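PDB 4CC9: protein Vpx from Simian immunodeficiency virus, which redirects the host CUL4A-DDB1 ubiquitin ligase, through DCAF-1, to degrade the restriction factor SAMHD1, and takes part in nuclear import of the viral pre-integration complex. Local coordinates for residues E37-A42 / R77-I82; R41-H46 / K84-H89; E27-L32 / S70-K75. All blocks are in the same frame, centred on the assembly; numbering follows the deposited sequence.

Interaction 1 of 3, residues E37-A42 / R77-I82; sequences EEINRA and RYLCLI
Ile39 reaches from helix 25-43 to two residues of helix 71-91, Leu79 and Ile82, and has more surface buried here than any other residue of the contact. Its CB bond points at the opposite helix, and its branches divide the work. CG2 meets Leu79 CD1 at 3.6 Å. The longer branch, with CG1 anti to the backbone N (chi1 -161°), carries CD1 to Ile82 CG2 at 3.7 Å and keeps it close to Leu79 CD1 as well. A beta-branched isoleucine suits this place because one residue can press on two successive turns of the other helix with different methyls.

These two helices, with helix 49-66, form the three-helix bundle of the Vpr/Vpx family. The short segments run roughly parallel, 10.8 Å apart at their axes and inclined by 34°, a gap filled by branched aliphatic side chains. A third partner completes the surroundings: Ile39 also packs on an aromatic side chain of another protein chain.

Beside this apolar patch lies one polar link. The Tyr78 hydroxyl donates to Asn40 OD1, with OH and OD1 2.8 Å apart. OD1 lies at the ring edge, in its plane, whereas seen from the amide the donor is tilted 26° out of the carbonyl plane. Tyrosine suits the position because its length brings the hydroxyl to Asn40 while the ring stays among buried groups. Within its own helix, Ile82 CG1 sits over one ring face, offset toward the rim. On helix 49-66, Trp56 meets the ring edge-to-face, and Ile52, Val55 and Ser59 also touch Tyr78. The neighbouring Arg77 turns elsewhere, its NH2 forming a salt bridge with an acidic side chain of another protein chain.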
loop_
_atom_site.group_PDB
_atom_site.type_symbol
_atom_site.label_atom_id
_atom_site.label_comp_id
_atom_site.label_asym_id
_atom_site.label_seq_id
_atom_site.Cartn_x
_atom_site.Cartn_y
_atom_site.Cartn_z
ATOM N N GLU B 37 19.290 -8.955 -9.261
ATOM C CA GLU B 37 19.269 -9.403 -10.653
ATOM C C GLU B 37 17.849 -9.379 -11.202
ATOM O O GLU B 37 17.612 -8.917 -12.322
ATOM C CB GLU B 37 19.863 -10.803 -10.794
ATOM C CG GLU B 37 21.329 -10.876 -10.443
ATOM C CD GLU B 37 22.036 -12.018 -11.153
ATOM O OE1 GLU B 37 21.343 -12.792 -11.855
ATOM O OE2 GLU B 37 23.279 -12.137 -11.013
ATOM N N GLU B 38 16.904 -9.867 -10.404
ATOM C CA GLU B 38 15.512 -9.906 -10.832
ATOM C C GLU B 38 14.893 -8.511 -10.973
ATOM O O GLU B 38 14.183 -8.246 -11.951
ATOM C CB GLU B 38 14.687 -10.800 -9.912
ATOM C CG GLU B 38 15.030 -12.286 -10.036
ATOM C CD GLU B 38 14.136 -13.176 -9.179
ATOM O OE1 GLU B 38 13.262 -12.633 -8.465
ATOM O OE2 GLU B 38 14.306 -14.416 -9.223
ATOM N N ILE B 39 15.167 -7.605 -10.035
ATOM C CA ILE B 39 14.598 -6.264 -10.174
ATOM C C ILE B 39 15.106 -5.570 -11.441
ATOM O O ILE B 39 14.338 -4.881 -12.123
ATOM C CB ILE B 39 14.747 -5.386 -8.890
ATOM C CG1 ILE B 39 13.746 -4.219 -8.912
ATOM C CG2 ILE B 39 16.165 -4.857 -8.724
ATOM C CD1 ILE B 39 13.631 -3.472 -7.566
ATOM N N ASN B 40 16.377 -5.778 -11.779
ATOM C CA ASN B 40 16.922 -5.192 -13.007
ATOM C C ASN B 40 16.227 -5.713 -14.274
ATOM O O ASN B 40 15.829 -4.933 -15.137
ATOM C CB ASN B 40 18.452 -5.368 -13.085
ATOM C CG ASN B 40 19.191 -4.493 -12.089
ATOM O OD1 ASN B 40 18.653 -3.497 -11.598
ATOM N ND2 ASN B 40 20.432 -4.850 -11.795
ATOM N N ARG B 41 16.061 -7.027 -14.376
ATOM C CA ARG B 41 15.367 -7.604 -15.521
ATOM C C ARG B 41 13.921 -7.131 -15.623
ATOM O O ARG B 41 13.405 -6.933 -16.725
ATOM C CB ARG B 41 15.417 -9.128 -15.466
ATOM C CG ARG B 41 16.827 -9.682 -15.628
ATOM C CD ARG B 41 16.817 -11.165 -15.945
ATOM N NE ARG B 41 17.996 -11.814 -15.385
ATOM C CZ ARG B 41 17.998 -12.487 -14.238
ATOM N NH1 ARG B 41 16.875 -12.615 -13.543
ATOM N NH2 ARG B 41 19.118 -13.040 -13.788
ATOM N N ALA B 42 13.271 -6.934 -14.481
ATOM C CA ALA B 42 11.891 -6.445 -14.486
ATOM C C ALA B 42 11.820 -4.966 -14.859
ATOM O O ALA B 42 10.980 -4.558 -15.678
ATOM C CB ALA B 42 11.236 -6.683 -13.139
ATOM N N ARG B 77 21.747 -0.571 -0.737
ATOM C CA ARG B 77 21.306 0.821 -0.933
ATOM C C ARG B 77 20.764 1.016 -2.352
ATOM O O ARG B 77 19.793 1.746 -2.568
ATOM C CB ARG B 77 22.424 1.835 -0.653
ATOM C CG ARG B 77 22.957 1.793 0.788
ATOM C CD ARG B 77 21.860 2.092 1.811
ATOM N NE ARG B 77 21.262 3.394 1.546
ATOM C CZ ARG B 77 21.662 4.541 2.094
ATOM N NH1 ARG B 77 22.663 4.558 2.973
ATOM N NH2 ARG B 77 21.053 5.684 1.760
ATOM N N TYR B 78 21.376 0.344 -3.319
ATOM C CA TYR B 78 20.925 0.476 -4.695
ATOM C C TYR B 78 19.529 -0.144 -4.877
ATOM O O TYR B 78 18.657 0.456 -5.508
ATOM C CB TYR B 78 21.944 -0.155 -5.662
ATOM C CG TYR B 78 21.381 -0.409 -7.044
ATOM C CD1 TYR B 78 21.295 0.618 -7.976
ATOM C CD2 TYR B 78 20.938 -1.673 -7.418
ATOM C CE1 TYR B 78 20.783 0.394 -9.255
ATOM C CE2 TYR B 78 20.426 -1.906 -8.689
ATOM C CZ TYR B 78 20.351 -0.861 -9.596
ATOM O OH TYR B 78 19.848 -1.065 -10.849
ATOM N N LEU B 79 19.328 -1.345 -4.337
ATOM C CA LEU B 79 18.036 -2.026 -4.441
ATOM C C LEU B 79 16.911 -1.164 -3.864
ATOM O O LEU B 79 15.855 -1.025 -4.488
ATOM C CB LEU B 79 18.079 -3.398 -3.740
ATOM C CG LEU B 79 16.796 -4.231 -3.716
ATOM C CD1 LEU B 79 16.326 -4.548 -5.121
ATOM C CD2 LEU B 79 16.987 -5.519 -2.928
ATOM N N CYS B 80 17.137 -0.568 -2.692
ATOM C CA CYS B 80 16.086 0.237 -2.065
ATOM C C CYS B 80 15.663 1.410 -2.956
ATOM O O CYS B 80 14.472 1.734 -3.038
ATOM C CB CYS B 80 16.494 0.698 -0.655
ATOM S SG CYS B 80 16.656 -0.680 0.578
ATOM N N LEU B 81 16.622 2.017 -3.652
ATOM C CA LEU B 81 16.306 3.114 -4.584
ATOM C C LEU B 81 15.481 2.649 -5.782
ATOM O O LEU B 81 14.545 3.340 -6.198
ATOM C CB LEU B 81 17.578 3.791 -5.086
ATOM C CG LEU B 81 18.311 4.665 -4.072
ATOM C CD1 LEU B 81 19.672 5.057 -4.617
ATOM C CD2 LEU B 81 17.478 5.913 -3.724
ATOM N N ILE B 82 15.826 1.488 -6.344
ATOM C CA ILE B 82 15.073 0.973 -7.486
ATOM C C ILE B 82 13.680 0.509 -7.058
ATOM O O ILE B 82 12.706 0.699 -7.809
ATOM C CB ILE B 82 15.811 -0.158 -8.225
ATOM C CG1 ILE B 82 17.197 0.328 -8.666
ATOM C CG2 ILE B 82 15.026 -0.587 -9.457
ATOM C CD1 ILE B 82 17.148 1.606 -9.518
#

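Interaction 2 of 3, residues R41-H46 / K84-H89; sequences RAAVNH and KAMFMH. With ZN (zinc ion), chain F.
His46 and His89 are joined through a zinc ion, two of the four ligands in the His2Cys2 site that ties the turn after helix 25-43 to the end of helix 71-91 and the residues beyond it, at one end of the Vpx three-helix bundle. Cys94 and Cys96 supply the other two. The metal bonds use different ring nitrogens: His46 ND1 lies 2.0 Å from the zinc, His89 NE2 2.1 Å. The ND1-zinc-NE2 angle is about 108°, close to the tetrahedral value expected of zinc with four ligands. Histidine suits both places, since either nitrogen can present a lone pair to the metal, depending on how the ring is brought up. On helix 71-91, CG of His89 is anti to the backbone N (chi1 174°), and the far nitrogen of the ring reaches the ion. His46 closes a tight turn, its N bonding to Ala43 O, and the nitrogen nearer the backbone does the binding.

The shared ligation also brings the two rings together. The imidazole planes meet obliquely, at 69°. His46 CB lies over one face of the His89 ring, a CH-pi contact 3.9 Å from its centroid.

Apolar packing lies on the bundle side of the metal. Met86, one turn before His89, is bent at chi2 and chi3, and this flexible, polarisable chain fits between small Ala43 and the His46 ring. Leu47 touches Met86 and His89, while Ala43 also packs on Ile52 of helix 49-66. Met86 SD rests 4.0 Å from Ala43 CB, and its CE methyl approaches His46 CD2 obliquely at 4.1 Å.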
loop_
_atom_site.group_PDB
_atom_site.type_symbol
_atom_site.label_atom_id
_atom_site.label_comp_id
_atom_site.label_asym_id
_atom_site.label_seq_id
_atom_site.Cartn_x
_atom_site.Cartn_y
_atom_site.Cartn_z
ATOM N N ARG B 41 16.061 -7.027 -14.376
ATOM C CA ARG B 41 15.367 -7.604 -15.521
ATOM C C ARG B 41 13.921 -7.131 -15.623
ATOM O O ARG B 41 13.405 -6.933 -16.725
ATOM C CB ARG B 41 15.417 -9.128 -15.466
ATOM C CG ARG B 41 16.827 -9.682 -15.628
ATOM C CD ARG B 41 16.817 -11.165 -15.945
ATOM N NE ARG B 41 17.996 -11.814 -15.385
ATOM C CZ ARG B 41 17.998 -12.487 -14.238
ATOM N NH1 ARG B 41 16.875 -12.615 -13.543
ATOM N NH2 ARG B 41 19.118 -13.040 -13.788
ATOM N N ALA B 42 13.271 -6.934 -14.481
ATOM C CA ALA B 42 11.891 -6.445 -14.486
ATOM C C ALA B 42 11.820 -4.966 -14.859
ATOM O O ALA B 42 10.980 -4.558 -15.678
ATOM C CB ALA B 42 11.236 -6.683 -13.139
ATOM N N ALA B 43 12.717 -4.171 -14.275
ATOM C CA ALA B 43 12.659 -2.716 -14.428
ATOM C C ALA B 43 12.923 -2.217 -15.846
ATOM O O ALA B 43 12.459 -1.134 -16.205
ATOM C CB ALA B 43 13.600 -2.033 -13.454
ATOM N N VAL B 44 13.668 -2.980 -16.647
ATOM C CA VAL B 44 13.949 -2.537 -18.015
ATOM C C VAL B 44 12.703 -2.595 -18.908
ATOM O O VAL B 44 12.706 -2.039 -19.995
ATOM C CB VAL B 44 15.149 -3.281 -18.687
ATOM C CG1 VAL B 44 16.480 -2.839 -18.085
ATOM C CG2 VAL B 44 14.994 -4.798 -18.595
ATOM N N ASN B 45 11.638 -3.243 -18.441
ATOM C CA ASN B 45 10.366 -3.226 -19.167
ATOM C C ASN B 45 9.440 -2.077 -18.756
ATOM O O ASN B 45 8.325 -1.974 -19.259
ATOM C CB ASN B 45 9.615 -4.548 -18.979
ATOM C CG ASN B 45 10.398 -5.745 -19.484
ATOM O OD1 ASN B 45 11.195 -5.631 -20.412
ATOM N ND2 ASN B 45 10.167 -6.906 -18.876
ATOM N N HIS B 46 9.892 -1.222 -17.840
ATOM C CA HIS B 46 9.046 -0.142 -17.327
ATOM C C HIS B 46 9.779 1.189 -17.286
ATOM O O HIS B 46 9.188 2.239 -17.522
ATOM C CB HIS B 46 8.550 -0.461 -15.911
ATOM C CG HIS B 46 7.695 -1.686 -15.831
ATOM N ND1 HIS B 46 6.323 -1.650 -15.994
ATOM C CD2 HIS B 46 8.014 -2.978 -15.597
ATOM C CE1 HIS B 46 5.836 -2.870 -15.867
ATOM N NE2 HIS B 46 6.839 -3.694 -15.627
ATOM N N LYS B 84 11.905 1.866 -4.835
ATOM C CA LYS B 84 11.100 3.093 -4.736
ATOM C C LYS B 84 10.714 3.644 -6.102
ATOM O O LYS B 84 9.589 4.111 -6.287
ATOM C CB LYS B 84 11.798 4.164 -3.881
ATOM C CG LYS B 84 11.839 3.783 -2.405
ATOM C CD LYS B 84 12.716 4.690 -1.567
ATOM C CE LYS B 84 13.102 3.958 -0.267
ATOM N NZ LYS B 84 13.757 4.823 0.746
ATOM N N ALA B 85 11.641 3.576 -7.057
ATOM C CA ALA B 85 11.343 3.986 -8.427
ATOM C C ALA B 85 10.203 3.133 -8.988
ATOM O O ALA B 85 9.280 3.654 -9.621
ATOM C CB ALA B 85 12.597 3.875 -9.323
ATOM N N MET B 86 10.251 1.827 -8.739
ATOM C CA MET B 86 9.214 0.929 -9.262
ATOM C C MET B 86 7.872 1.216 -8.602
ATOM O O MET B 86 6.838 1.207 -9.270
ATOM C CB MET B 86 9.593 -0.540 -9.059
ATOM C CG MET B 86 10.689 -1.015 -9.988
ATOM S SD MET B 86 10.131 -1.020 -11.704
ATOM C CE MET B 86 8.925 -2.352 -11.650
ATOM N N PHE B 87 7.902 1.481 -7.295
ATOM C CA PHE B 87 6.699 1.859 -6.553
ATOM C C PHE B 87 6.063 3.098 -7.181
ATOM O O PHE B 87 4.853 3.151 -7.378
ATOM C CB PHE B 87 7.061 2.128 -5.089
ATOM C CG PHE B 87 5.952 2.750 -4.265
ATOM C CD1 PHE B 87 4.974 1.959 -3.660
ATOM C CD2 PHE B 87 5.920 4.121 -4.045
ATOM C CE1 PHE B 87 3.952 2.531 -2.861
ATOM C CE2 PHE B 87 4.916 4.709 -3.247
ATOM C CZ PHE B 87 3.932 3.909 -2.652
ATOM N N MET B 88 6.872 4.103 -7.487
ATOM C CA MET B 88 6.327 5.316 -8.080
ATOM C C MET B 88 5.729 5.038 -9.463
ATOM O O MET B 88 4.661 5.553 -9.802
ATOM C CB MET B 88 7.391 6.416 -8.141
ATOM C CG MET B 88 7.705 7.009 -6.757
ATOM S SD MET B 88 8.928 8.345 -6.752
ATOM C CE MET B 88 10.413 7.453 -7.199
ATOM N N HIS B 89 6.394 4.196 -10.247
ATOM C CA HIS B 89 5.896 3.885 -11.591
ATOM C C HIS B 89 4.541 3.178 -11.551
ATOM O O HIS B 89 3.646 3.498 -12.329
ATOM C CB HIS B 89 6.910 3.041 -12.369
ATOM C CG HIS B 89 6.412 2.569 -13.699
ATOM N ND1 HIS B 89 6.468 3.355 -14.835
ATOM C CD2 HIS B 89 5.863 1.396 -14.077
ATOM C CE1 HIS B 89 5.969 2.680 -15.855
ATOM N NE2 HIS B 89 5.590 1.490 -15.427
HETATM ZN ZN ZN F . 5.167 -0.149 -16.610
#

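Interaction 3 of 3, residues E27-L32 / S70-K75; sequences EAFDWL and SVSYTK
Ser70 O accepts two bonds from Thr74, one from OG1 at 2.8 Å and one from the backbone N, and so secures the first turn of the helix whose Ser72 and Lys75 meet Phe29 and Leu32. The two donors reach the oxygen from opposite faces of its carbonyl plane, with OG1 tilted 31° from it. Ser70 is also the N-cap: its OG takes the N-H of Tyr73 at 3.0 Å in a nearly straight bond (167°). Serine suits this position because its short side chain can fold back onto a first-turn amide, for which no earlier helical turn supplies a carbonyl. The same OG is hydrogen-bonded to the backbone of another protein chain.

Across the contact, Leu32 does most of the packing. Its two methyls fork over the opposing turn: CD2 lies 3.4 Å from Ser72 O, and CD1 is 4.2 Å from Lys75 CB. The lysine touches Leu32 through its CB, and its NZ goes on to a salt bridge with Asp33, next along helix 25-43. Small Ser72 leaves room for the leucine and for the Phe29 ring, whose edge faces Ser72 OG in plane, with CE1 3.5 Å away.

The short segments are inclined by 51°, with their axes 11.2 Å apart. On the side of helix 71-91 turned away from Leu32, Thr74 packs on Trp60, Trp63 and His64 of helix 49-66. The contact thus sets the capped start of helix 71-91 against helix 25-43 in the three-helix bundle of the Vpr/Vpx family.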
loop_
_atom_site.group_PDB
_atom_site.type_symbol
_atom_site.label_atom_id
_atom_site.label_comp_id
_atom_site.label_asym_id
_atom_site.label_seq_id
_atom_site.Cartn_x
_atom_site.Cartn_y
_atom_site.Cartn_z
ATOM N N GLU B 27 20.739 -17.492 3.710
ATOM C CA GLU B 27 19.629 -17.194 2.817
ATOM C C GLU B 27 19.426 -15.682 2.638
ATOM O O GLU B 27 18.939 -15.240 1.598
ATOM C CB GLU B 27 18.351 -17.975 3.181
ATOM C CG GLU B 27 17.759 -17.653 4.524
ATOM C CD GLU B 27 16.950 -18.818 5.130
ATOM O OE1 GLU B 27 16.607 -19.787 4.416
ATOM O OE2 GLU B 27 16.648 -18.749 6.339
ATOM N N ALA B 28 19.870 -14.881 3.604
ATOM C CA ALA B 28 19.813 -13.433 3.421
ATOM C C ALA B 28 20.725 -12.998 2.264
ATOM O O ALA B 28 20.308 -12.228 1.387
ATOM C CB ALA B 28 20.171 -12.698 4.710
ATOM N N PHE B 29 21.955 -13.503 2.244
ATOM C CA PHE B 29 22.876 -13.151 1.157
ATOM C C PHE B 29 22.344 -13.588 -0.197
ATOM O O PHE B 29 22.444 -12.839 -1.164
ATOM C CB PHE B 29 24.294 -13.703 1.383
ATOM C CG PHE B 29 25.100 -12.914 2.372
ATOM C CD1 PHE B 29 25.559 -11.627 2.059
ATOM C CD2 PHE B 29 25.428 -13.456 3.604
ATOM C CE1 PHE B 29 26.317 -10.889 2.970
ATOM C CE2 PHE B 29 26.188 -12.726 4.523
ATOM C CZ PHE B 29 26.631 -11.440 4.204
ATOM N N ASP B 30 21.766 -14.784 -0.269
ATOM C CA ASP B 30 21.194 -15.261 -1.534
ATOM C C ASP B 30 19.971 -14.442 -1.939
ATOM O O ASP B 30 19.764 -14.178 -3.125
ATOM C CB ASP B 30 20.850 -16.761 -1.482
ATOM C CG ASP B 30 22.092 -17.640 -1.424
ATOM O OD1 ASP B 30 23.189 -17.152 -1.776
ATOM O OD2 ASP B 30 21.976 -18.820 -1.028
ATOM N N TRP B 31 19.161 -14.044 -0.962
ATOM C CA TRP B 31 18.043 -13.145 -1.245
ATOM C C TRP B 31 18.559 -11.862 -1.894
ATOM O O TRP B 31 17.977 -11.378 -2.865
ATOM C CB TRP B 31 17.260 -12.782 0.024
ATOM C CG TRP B 31 16.358 -11.585 -0.201
ATOM C CD1 TRP B 31 15.142 -11.586 -0.819
ATOM C CD2 TRP B 31 16.629 -10.213 0.150
ATOM N NE1 TRP B 31 14.631 -10.305 -0.858
ATOM C CE2 TRP B 31 15.519 -9.447 -0.269
ATOM C CE3 TRP B 31 17.686 -9.569 0.788
ATOM C CZ2 TRP B 31 15.448 -8.066 -0.075
ATOM C CZ3 TRP B 31 17.614 -8.195 0.977
ATOM C CH2 TRP B 31 16.505 -7.459 0.539
ATOM N N LEU B 32 19.650 -11.314 -1.362
ATOM C CA LEU B 32 20.141 -10.042 -1.878
ATOM C C LEU B 32 20.640 -10.195 -3.303
ATOM O O LEU B 32 20.293 -9.386 -4.158
ATOM C CB LEU B 32 21.210 -9.434 -0.977
ATOM C CG LEU B 32 21.955 -8.217 -1.552
ATOM C CD1 LEU B 32 21.008 -7.055 -1.856
ATOM C CD2 LEU B 32 23.074 -7.757 -0.610
ATOM N N SER B 70 31.058 -2.398 1.847
ATOM C CA SER B 70 31.087 -3.720 1.214
ATOM C C SER B 70 30.252 -3.760 -0.070
ATOM O O SER B 70 29.411 -2.869 -0.294
ATOM C CB SER B 70 30.526 -4.760 2.192
ATOM O OG SER B 70 29.156 -4.505 2.443
ATOM N N VAL B 71 30.459 -4.777 -0.914
ATOM C CA VAL B 71 29.609 -4.891 -2.098
ATOM C C VAL B 71 28.170 -5.222 -1.723
ATOM O O VAL B 71 27.243 -4.822 -2.421
ATOM C CB VAL B 71 30.157 -5.830 -3.228
ATOM C CG1 VAL B 71 31.492 -6.424 -2.878
ATOM C CG2 VAL B 71 29.139 -6.898 -3.622
ATOM N N SER B 72 27.985 -5.906 -0.600
ATOM C CA SER B 72 26.640 -6.238 -0.122
ATOM C C SER B 72 25.866 -4.995 0.323
ATOM O O SER B 72 24.711 -4.786 -0.075
ATOM C CB SER B 72 26.711 -7.240 1.025
ATOM O OG SER B 72 26.995 -8.533 0.527
ATOM N N TYR B 73 26.499 -4.164 1.146
ATOM C CA TYR B 73 25.859 -2.924 1.557
ATOM C C TYR B 73 25.541 -2.064 0.328
ATOM O O TYR B 73 24.428 -1.526 0.203
ATOM C CB TYR B 73 26.721 -2.169 2.569
ATOM C CG TYR B 73 26.046 -0.927 3.077
ATOM C CD1 TYR B 73 25.110 -0.988 4.103
ATOM C CD2 TYR B 73 26.324 0.305 2.518
ATOM C CE1 TYR B 73 24.470 0.158 4.555
ATOM C CE2 TYR B 73 25.687 1.452 2.958
ATOM C CZ TYR B 73 24.765 1.372 3.969
ATOM O OH TYR B 73 24.144 2.519 4.395
ATOM N N THR B 74 26.499 -1.976 -0.595
ATOM C CA THR B 74 26.340 -1.153 -1.792
ATOM C C THR B 74 25.151 -1.635 -2.623
ATOM O O THR B 74 24.306 -0.837 -3.050
ATOM C CB THR B 74 27.619 -1.189 -2.660
ATOM O OG1 THR B 74 28.721 -0.657 -1.912
ATOM C CG2 THR B 74 27.440 -0.378 -3.925
ATOM N N LYS B 75 25.067 -2.943 -2.840
ATOM C CA LYS B 75 23.940 -3.489 -3.587
ATOM C C LYS B 75 22.619 -3.194 -2.888
ATOM O O LYS B 75 21.607 -2.938 -3.549
ATOM C CB LYS B 75 24.095 -4.987 -3.782
ATOM C CG LYS B 75 25.177 -5.362 -4.767
ATOM C CD LYS B 75 25.455 -6.844 -4.647
ATOM C CE LYS B 75 24.937 -7.591 -5.829
ATOM N NZ LYS B 75 25.072 -9.041 -5.576
#

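In the fold
Followed from the N terminus, helix 25-43 contributes the first segment of interactions 3, 1 and then 2, and helix 71-91 answers in the same order. Interaction 3 therefore crosses both others, while interactions 1 and 2 start from one shared stretch, overlapping at Arg41 and Ala42, and close at successive points of helix 71-91. This is expected when two helices run in broadly the same direction, and each closure spans a loop that includes helix 49-66. Interaction 3 touches interaction 1 where Trp31 CH2 packs on Leu79 CD2. Interactions 2 and 3 lie on opposite sides of the chain's centre, one at the zinc site, the other at the start of helix 71-91.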